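ABC transporter sugar binding protein (PDB 3UOR) probably binds maltose or related sugars in the periplasm and delivers them to an ABC transporter for uptake. Local coordinates at residues A[120-132]-A[362-374]. Sequence-based numbering, arbitrary orientation.
Sequences DYFPGVWDTNLVD and GDQLERVKATPKV
Leu-365 lays its CB over one face of the Phe-122 ring, a CH-pi contact 3.6 Å from the centroid and almost on the ring normal, while Leu-365 CD1 touches Phe-122 CE2. At the ring edge stands the carboxylate of Glu-366, its plane turned 85° from the ring and Glu-366 OE2 lying 3.4 Å from Phe-122 CE1; the bend at chi2 (-70°) brings this group back to the ring, and Arg-344 holds it by a salt bridge. Gly-124 allows close backbone approach, its CA donating a nearly straight C-H...O contact to Val-368 O at 3.2 Å. A water accepts from Gly-124 N and donates to the carbonyls of Leu-365 and Val-368; a second joins Asp-127 OD2 to Ala-370 N. The methyl of Ala-370 packs on CG2 of Thr-128, and Thr-128 OG1 donates a hydrogen bond back to Val-125 O. Farther along, Lys-373 NZ donates to Leu-130 O (2.7 Å), tilted from the carbonyl plane, and makes a salt bridge to Asp-127 OD1 whose hydrogen bond, at 3.3 Å, is weak. The chain leaving helix 359-364 thus runs along the short helix 123-127 to strand 130-131, with helix 344-348 beside Phe-122, strand 134-150 against Val-125 and Leu-365, and helix 94-99 next to Lys-373.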
loop_
_atom_site.group_PDB
_atom_site.type_symbol
_atom_site.label_atom_id
_atom_site.label_comp_id
_atom_site.label_asym_id
_atom_site.label_seq_id
_atom_site.Cartn_x
_atom_site.Cartn_y
_atom_site.Cartn_z
ATOM N N ASP A 120 3.729 5.002 18.573
ATOM C CA ASP A 120 3.393 3.574 18.455
ATOM C C ASP A 120 3.036 3.190 17.010
ATOM O O ASP A 120 2.826 2.014 16.710
ATOM C CB ASP A 120 2.237 3.231 19.392
ATOM C CG ASP A 120 1.949 1.740 19.469
ATOM O OD1 ASP A 120 0.755 1.359 19.340
ATOM O OD2 ASP A 120 2.906 0.956 19.652
ATOM N N TYR A 121 2.967 4.185 16.119
ATOM C CA TYR A 121 2.612 3.936 14.720
ATOM C C TYR A 121 3.859 3.736 13.862
ATOM O O TYR A 121 4.876 4.404 14.052
ATOM C CB TYR A 121 1.787 5.104 14.151
ATOM C CG TYR A 121 0.333 5.074 14.572
ATOM C CD1 TYR A 121 -0.652 4.688 13.687
ATOM C CD2 TYR A 121 -0.053 5.411 15.870
ATOM C CE1 TYR A 121 -1.976 4.648 14.066
ATOM C CE2 TYR A 121 -1.388 5.373 16.254
ATOM C CZ TYR A 121 -2.338 4.997 15.349
ATOM O OH TYR A 121 -3.670 4.958 15.694
ATOM N N PHE A 122 3.801 2.815 12.918
ATOM C CA PHE A 122 4.964 2.621 12.058
ATOM C C PHE A 122 5.299 3.964 11.403
ATOM O O PHE A 122 4.408 4.666 10.931
ATOM C CB PHE A 122 4.711 1.505 11.048
ATOM C CG PHE A 122 4.377 0.184 11.693
ATOM C CD1 PHE A 122 5.351 -0.533 12.368
ATOM C CD2 PHE A 122 3.093 -0.334 11.627
ATOM C CE1 PHE A 122 5.061 -1.759 12.962
ATOM C CE2 PHE A 122 2.788 -1.553 12.224
ATOM C CZ PHE A 122 3.776 -2.261 12.909
ATOM N N PRO A 123 6.578 4.354 11.432
ATOM C CA PRO A 123 6.917 5.736 11.057
ATOM C C PRO A 123 6.583 6.053 9.595
ATOM O O PRO A 123 6.049 7.121 9.338
ATOM C CB PRO A 123 8.428 5.828 11.333
ATOM C CG PRO A 123 8.904 4.392 11.334
ATOM C CD PRO A 123 7.751 3.586 11.882
ATOM N N GLY A 124 6.870 5.141 8.666
ATOM C CA GLY A 124 6.525 5.353 7.276
ATOM C C GLY A 124 5.015 5.454 7.091
ATOM O O GLY A 124 4.533 6.170 6.225
ATOM N N VAL A 125 4.258 4.741 7.916
ATOM C CA VAL A 125 2.795 4.823 7.859
ATOM C C VAL A 125 2.270 6.159 8.414
ATOM O O VAL A 125 1.414 6.798 7.808
ATOM C CB VAL A 125 2.164 3.650 8.609
ATOM C CG1 VAL A 125 0.656 3.791 8.655
ATOM C CG2 VAL A 125 2.571 2.326 7.936
ATOM N N TRP A 126 2.796 6.597 9.554
ATOM C CA TRP A 126 2.409 7.897 10.112
ATOM C C TRP A 126 2.751 8.988 9.108
ATOM O O TRP A 126 2.010 9.938 8.913
ATOM C CB TRP A 126 3.176 8.176 11.407
ATOM C CG TRP A 126 2.586 9.319 12.190
ATOM C CD1 TRP A 126 3.090 10.580 12.313
ATOM C CD2 TRP A 126 1.374 9.297 12.956
ATOM N NE1 TRP A 126 2.270 11.339 13.113
ATOM C CE2 TRP A 126 1.206 10.578 13.512
ATOM C CE3 TRP A 126 0.407 8.319 13.213
ATOM C CZ2 TRP A 126 0.114 10.910 14.316
ATOM C CZ3 TRP A 126 -0.681 8.651 14.018
ATOM C CH2 TRP A 126 -0.815 9.933 14.558
ATOM N N ASP A 127 3.908 8.854 8.480
ATOM C CA ASP A 127 4.404 9.891 7.581
ATOM C C ASP A 127 3.444 10.156 6.411
ATOM O O ASP A 127 3.350 11.285 5.941
ATOM C CB ASP A 127 5.823 9.539 7.096
ATOM C CG ASP A 127 6.434 10.620 6.230
ATOM O OD1 ASP A 127 6.430 11.798 6.643
ATOM O OD2 ASP A 127 6.939 10.293 5.132
ATOM N N THR A 128 2.704 9.139 5.962
ATOM C CA THR A 128 1.758 9.343 4.859
ATOM C C THR A 128 0.634 10.324 5.212
ATOM O O THR A 128 -0.029 10.838 4.321
ATOM C CB THR A 128 1.117 8.030 4.344
ATOM O OG1 THR A 128 0.257 7.470 5.345
ATOM C CG2 THR A 128 2.177 6.995 3.982
ATOM N N ASN A 129 0.407 10.587 6.498
ATOM C CA ASN A 129 -0.666 11.514 6.867
ATOM C C ASN A 129 -0.173 12.933 7.084
ATOM O O ASN A 129 -0.941 13.817 7.438
ATOM C CB ASN A 129 -1.408 11.031 8.109
ATOM C CG ASN A 129 -2.308 9.863 7.817
ATOM O OD1 ASN A 129 -3.511 9.934 8.028
ATOM N ND2 ASN A 129 -1.737 8.787 7.317
ATOM N N LEU A 130 1.121 13.145 6.896
ATOM C CA LEU A 130 1.693 14.467 7.107
ATOM C C LEU A 130 1.834 15.173 5.769
ATOM O O LEU A 130 2.441 14.653 4.833
ATOM C CB LEU A 130 3.050 14.357 7.792
ATOM C CG LEU A 130 2.978 14.034 9.281
ATOM C CD1 LEU A 130 4.355 13.651 9.812
ATOM C CD2 LEU A 130 2.423 15.245 10.017
ATOM N N VAL A 131 1.237 16.346 5.666
ATOM C CA VAL A 131 1.312 17.095 4.432
ATOM C C VAL A 131 1.874 18.460 4.742
ATOM O O VAL A 131 1.210 19.292 5.374
ATOM C CB VAL A 131 -0.053 17.218 3.750
ATOM C CG1 VAL A 131 0.055 18.141 2.557
ATOM C CG2 VAL A 131 -0.547 15.849 3.318
ATOM N N ASP A 132 3.117 18.674 4.327
ATOM C CA ASP A 132 3.752 19.948 4.545
ATOM C C ASP A 132 3.925 20.162 6.039
ATOM O O ASP A 132 3.720 21.267 6.542
ATOM C CB ASP A 132 2.874 21.057 3.971
ATOM C CG ASP A 132 3.669 22.269 3.564
ATOM O OD1 ASP A 132 4.614 22.098 2.760
ATOM O OD2 ASP A 132 3.347 23.384 4.039
ATOM N N GLY A 362 4.040 -7.631 9.400
ATOM C CA GLY A 362 4.317 -6.851 10.590
ATOM C C GLY A 362 5.768 -6.432 10.596
ATOM O O GLY A 362 6.096 -5.315 10.957
ATOM N N ASP A 363 6.651 -7.321 10.176
ATOM C CA ASP A 363 8.062 -6.946 10.073
ATOM C C ASP A 363 8.310 -5.859 8.998
ATOM O O ASP A 363 9.085 -4.906 9.219
ATOM C CB ASP A 363 8.910 -8.185 9.764
ATOM C CG ASP A 363 10.395 -7.883 9.738
ATOM O OD1 ASP A 363 10.981 -7.632 10.803
ATOM O OD2 ASP A 363 10.977 -7.891 8.651
ATOM N N GLN A 364 7.678 -6.002 7.835
ATOM C CA GLN A 364 7.945 -5.061 6.718
ATOM C C GLN A 364 7.441 -3.652 7.033
ATOM O O GLN A 364 8.023 -2.653 6.591
ATOM C CB GLN A 364 7.313 -5.546 5.406
ATOM C CG GLN A 364 7.655 -4.647 4.192
ATOM C CD GLN A 364 7.392 -5.346 2.868
ATOM O OE1 GLN A 364 7.986 -6.373 2.581
ATOM N NE2 GLN A 364 6.505 -4.778 2.052
ATOM N N LEU A 365 6.355 -3.585 7.804
ATOM C CA LEU A 365 5.766 -2.314 8.201
ATOM C C LEU A 365 6.774 -1.417 8.904
ATOM O O LEU A 365 6.615 -0.192 8.906
ATOM C CB LEU A 365 4.520 -2.508 9.076
ATOM C CG LEU A 365 3.358 -3.114 8.286
ATOM C CD1 LEU A 365 2.088 -3.124 9.115
ATOM C CD2 LEU A 365 3.141 -2.314 7.042
ATOM N N GLU A 366 7.824 -2.004 9.472
ATOM C CA GLU A 366 8.827 -1.173 10.156
ATOM C C GLU A 366 9.636 -0.383 9.145
ATOM O O GLU A 366 10.332 0.552 9.520
ATOM C CB GLU A 366 9.791 -2.026 10.991
ATOM C CG GLU A 366 9.180 -2.664 12.226
ATOM C CD GLU A 366 8.849 -1.655 13.324
ATOM O OE1 GLU A 366 9.218 -0.463 13.187
ATOM O OE2 GLU A 366 8.212 -2.062 14.330
ATOM N N ARG A 367 9.555 -0.769 7.867
ATOM C CA ARG A 367 10.432 -0.202 6.855
ATOM C C ARG A 367 9.697 0.516 5.704
ATOM O O ARG A 367 10.338 1.152 4.855
ATOM C CB ARG A 367 11.361 -1.302 6.296
ATOM C CG ARG A 367 12.333 -1.900 7.348
ATOM C CD ARG A 367 13.227 -2.993 6.721
ATOM N NE ARG A 367 12.443 -4.147 6.265
ATOM C CZ ARG A 367 12.090 -5.159 7.056
ATOM N NH1 ARG A 367 12.456 -5.151 8.342
ATOM N NH2 ARG A 367 11.378 -6.177 6.576
ATOM N N VAL A 368 8.366 0.425 5.671
ATOM C CA VAL A 368 7.616 1.028 4.574
ATOM C C VAL A 368 7.860 2.532 4.540
ATOM O O VAL A 368 8.113 3.140 5.574
ATOM C CB VAL A 368 6.102 0.696 4.619
ATOM C CG1 VAL A 368 5.895 -0.798 4.441
ATOM C CG2 VAL A 368 5.491 1.194 5.910
ATOM N N LYS A 369 7.813 3.109 3.338
ATOM C CA LYS A 369 8.119 4.526 3.098
ATOM C C LYS A 369 6.973 5.150 2.339
ATOM O O LYS A 369 6.454 4.524 1.411
ATOM C CB LYS A 369 9.361 4.700 2.194
ATOM C CG LYS A 369 10.735 4.509 2.817
ATOM C CD LYS A 369 11.843 4.830 1.770
ATOM C CE LYS A 369 13.239 4.342 2.222
ATOM N NZ LYS A 369 14.336 4.433 1.175
ATOM N N ALA A 370 6.636 6.399 2.677
ATOM C CA ALA A 370 5.616 7.147 1.951
ATOM C C ALA A 370 6.127 7.562 0.563
ATOM O O ALA A 370 7.310 7.855 0.389
ATOM C CB ALA A 370 5.196 8.375 2.745
ATOM N N THR A 371 5.234 7.570 -0.421
ATOM C CA THR A 371 5.556 8.082 -1.767
ATOM C C THR A 371 5.498 9.604 -1.713
ATOM O O THR A 371 4.875 10.158 -0.796
ATOM C CB THR A 371 4.537 7.566 -2.792
ATOM O OG1 THR A 371 3.237 7.496 -2.175
ATOM C CG2 THR A 371 4.911 6.183 -3.257
ATOM N N PRO A 372 6.132 10.298 -2.686
ATOM C CA PRO A 372 6.139 11.765 -2.641
ATOM C C PRO A 372 4.722 12.310 -2.517
ATOM O O PRO A 372 3.841 11.790 -3.163
ATOM C CB PRO A 372 6.785 12.148 -3.977
ATOM C CG PRO A 372 7.718 11.004 -4.240
ATOM C CD PRO A 372 6.952 9.789 -3.802
ATOM N N LYS A 373 4.501 13.307 -1.666
ATOM C CA LYS A 373 3.141 13.736 -1.356
ATOM C C LYS A 373 2.632 14.830 -2.285
ATOM O O LYS A 373 2.308 15.930 -1.840
ATOM C CB LYS A 373 3.018 14.199 0.097
ATOM C CG LYS A 373 3.034 13.083 1.121
ATOM C CD LYS A 373 4.338 13.146 1.879
ATOM C CE LYS A 373 4.233 12.504 3.240
ATOM N NZ LYS A 373 4.824 13.447 4.224
ATOM N N VAL A 374 2.558 14.513 -3.572
ATOM C CA VAL A 374 1.972 15.422 -4.548
ATOM C C VAL A 374 0.655 14.885 -5.067
ATOM O O VAL A 374 0.454 13.686 -5.261
ATOM C CB VAL A 374 2.916 15.679 -5.718
ATOM C CG1 VAL A 374 4.201 16.314 -5.206
ATOM C CG2 VAL A 374 3.218 14.370 -6.468
HETATM O O HOH W 1 7.696 2.459 8.485
HETATM O O HOH W 2 8.123 7.808 4.692
#